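Local coordinates for protein nitrilotriacetate monooxygenase (Burkholderia pseudomallei, PDB 3SDO) that probably acts as a flavin-dependent monooxygenase of the NtaA/SnaA/DszA family, using FMN to insert oxygen into a substrate, at residues Arg247-Arg252 with Val267-Gly272. Numbering follows the deposited sequence.
Sequences RVFYRR and VKVFPG
Phe249 is the first residue of the helical run 247-252 to reach segment 267-272. Its CA-CB bond is aimed at that segment, and with CG anti to the backbone N (chi1 -177°) the ring extends outward from the helix until Phe249 CD2 lies 4.3 Å from Val269 CG1. That is a loose apolar contact, made at a slant to the ring. The Phe249 side chain also touches Val236 of the neighbouring strand and Ile226 of helix 223-232, and it lies about 5 Å from the side chain of Ser221, a predicted FMN-binding residue.

Tyr250 comes next and makes the tighter contact. Its CB starts off to one side of the strand that begins at Lys268, and a chi1 of -175°, again with CG anti to the backbone N, swings the ring round toward it, so that Tyr250 CD2 arrives 3.6 Å from Val269 CB. The same Tyr250 CD2 is 3.8 Å from Val269 CG1. CD2 of Tyr250 therefore meets the fork of the valine, touching both methyls and the carbon that carries them. The hydroxyl is tied down separately, by a hydrogen bond to Asp392 OD1, and the other carboxylate oxygen of that aspartate takes the N-H of Val269. A single carboxylate thus links the far end of the tyrosine to the backbone of the residue its ring packs against.

Val269 is buried and answers both aromatics, with Val253, further along the helix, touching it too. Strand 235-238, helix 243-259 and strand 268-277 form a right-handed beta-alpha-beta unit, and this contact seats its helix on the second strand, as in the TIM-barrel fold of luciferase-like monooxygenases.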
# COMPACT_ATOMS: atom_id res chain seq x y z
N ARG A 247 16.68 -29.01 -2.63
CA ARG A 247 16.70 -29.76 -3.86
C ARG A 247 15.41 -30.57 -4.04
O ARG A 247 14.87 -30.66 -5.14
CB ARG A 247 17.90 -30.68 -3.82
CG ARG A 247 18.07 -31.49 -5.03
CD ARG A 247 19.36 -32.27 -4.89
NE ARG A 247 20.12 -32.19 -6.10
CZ ARG A 247 21.30 -32.78 -6.28
NH1 ARG A 247 21.86 -33.50 -5.30
NH2 ARG A 247 21.91 -32.64 -7.45
N VAL A 248 14.90 -31.15 -2.96
CA VAL A 248 13.62 -31.87 -3.03
C VAL A 248 12.50 -30.88 -3.34
O VAL A 248 11.69 -31.14 -4.21
CB VAL A 248 13.29 -32.64 -1.73
CG1 VAL A 248 11.84 -33.16 -1.76
CG2 VAL A 248 14.32 -33.79 -1.53
N PHE A 249 12.50 -29.73 -2.67
CA PHE A 249 11.50 -28.72 -2.91
C PHE A 249 11.52 -28.26 -4.36
O PHE A 249 10.47 -28.20 -5.00
CB PHE A 249 11.72 -27.55 -1.96
CG PHE A 249 10.69 -26.48 -2.08
CD1 PHE A 249 9.40 -26.69 -1.61
CD2 PHE A 249 10.99 -25.26 -2.65
CE1 PHE A 249 8.44 -25.71 -1.70
CE2 PHE A 249 10.03 -24.27 -2.75
CZ PHE A 249 8.75 -24.50 -2.27
N TYR A 250 12.72 -27.99 -4.87
CA TYR A 250 12.89 -27.55 -6.26
C TYR A 250 12.24 -28.56 -7.21
O TYR A 250 11.47 -28.18 -8.08
CB TYR A 250 14.38 -27.36 -6.57
CG TYR A 250 14.73 -26.80 -7.94
CD1 TYR A 250 14.82 -27.63 -9.05
CD2 TYR A 250 15.07 -25.47 -8.09
CE1 TYR A 250 15.17 -27.12 -10.31
CE2 TYR A 250 15.43 -24.96 -9.34
CZ TYR A 250 15.49 -25.78 -10.44
OH TYR A 250 15.83 -25.25 -11.67
N ARG A 251 12.55 -29.85 -7.02
CA ARG A 251 12.04 -30.93 -7.88
C ARG A 251 10.53 -31.07 -7.81
O ARG A 251 9.89 -31.27 -8.84
CB ARG A 251 12.71 -32.28 -7.53
CG ARG A 251 14.19 -32.36 -7.92
CD ARG A 251 14.74 -33.79 -8.04
NE ARG A 251 15.00 -34.40 -6.74
CZ ARG A 251 14.17 -35.21 -6.08
NH1 ARG A 251 12.98 -35.55 -6.59
NH2 ARG A 251 14.54 -35.70 -4.90
N ARG A 252 9.96 -30.94 -6.62
CA ARG A 252 8.51 -31.04 -6.44
C ARG A 252 7.75 -29.88 -7.09
O ARG A 252 6.71 -30.10 -7.72
CB ARG A 252 8.16 -31.14 -4.95
CG ARG A 252 8.72 -32.37 -4.27
CD ARG A 252 8.43 -32.38 -2.78
NE ARG A 252 7.01 -32.58 -2.51
CZ ARG A 252 6.44 -32.34 -1.33
NH1 ARG A 252 7.16 -31.85 -0.32
NH2 ARG A 252 5.14 -32.57 -1.16
N VAL A 267 8.79 -21.21 -13.93
CA VAL A 267 8.44 -21.17 -12.51
C VAL A 267 9.74 -21.14 -11.76
O VAL A 267 10.40 -22.18 -11.62
CB VAL A 267 7.64 -22.38 -12.06
CG1 VAL A 267 7.26 -22.23 -10.54
CG2 VAL A 267 6.41 -22.57 -12.99
N LYS A 268 10.13 -19.95 -11.32
CA LYS A 268 11.43 -19.75 -10.71
C LYS A 268 11.43 -20.17 -9.24
O LYS A 268 10.50 -19.85 -8.48
CB LYS A 268 11.83 -18.27 -10.82
CG LYS A 268 11.75 -17.67 -12.23
CD LYS A 268 12.70 -18.35 -13.21
CE LYS A 268 12.74 -17.55 -14.49
NZ LYS A 268 13.61 -18.08 -15.54
N VAL A 269 12.48 -20.86 -8.81
CA VAL A 269 12.59 -21.28 -7.40
C VAL A 269 13.75 -20.54 -6.74
O VAL A 269 14.90 -20.65 -7.18
CB VAL A 269 12.77 -22.79 -7.28
CG1 VAL A 269 13.05 -23.19 -5.84
CG2 VAL A 269 11.53 -23.54 -7.83
N PHE A 270 13.43 -19.79 -5.68
CA PHE A 270 14.35 -18.89 -4.99
C PHE A 270 14.43 -19.20 -3.48
O PHE A 270 13.68 -18.63 -2.68
CB PHE A 270 13.88 -17.44 -5.19
CG PHE A 270 13.89 -16.98 -6.64
CD1 PHE A 270 14.81 -17.49 -7.57
CD2 PHE A 270 13.01 -16.03 -7.07
CE1 PHE A 270 14.81 -17.03 -8.90
CE2 PHE A 270 13.03 -15.55 -8.37
CZ PHE A 270 13.90 -16.04 -9.28
N PRO A 271 15.32 -20.10 -3.07
CA PRO A 271 15.40 -20.33 -1.64
C PRO A 271 15.99 -19.12 -0.94
O PRO A 271 16.77 -18.39 -1.53
CB PRO A 271 16.33 -21.53 -1.49
CG PRO A 271 16.86 -21.82 -2.79
CD PRO A 271 16.25 -20.94 -3.83
N GLY A 272 15.57 -18.93 0.31
CA GLY A 272 16.06 -17.88 1.17
C GLY A 272 17.37 -18.24 1.82
O GLY A 272 17.54 -19.37 2.28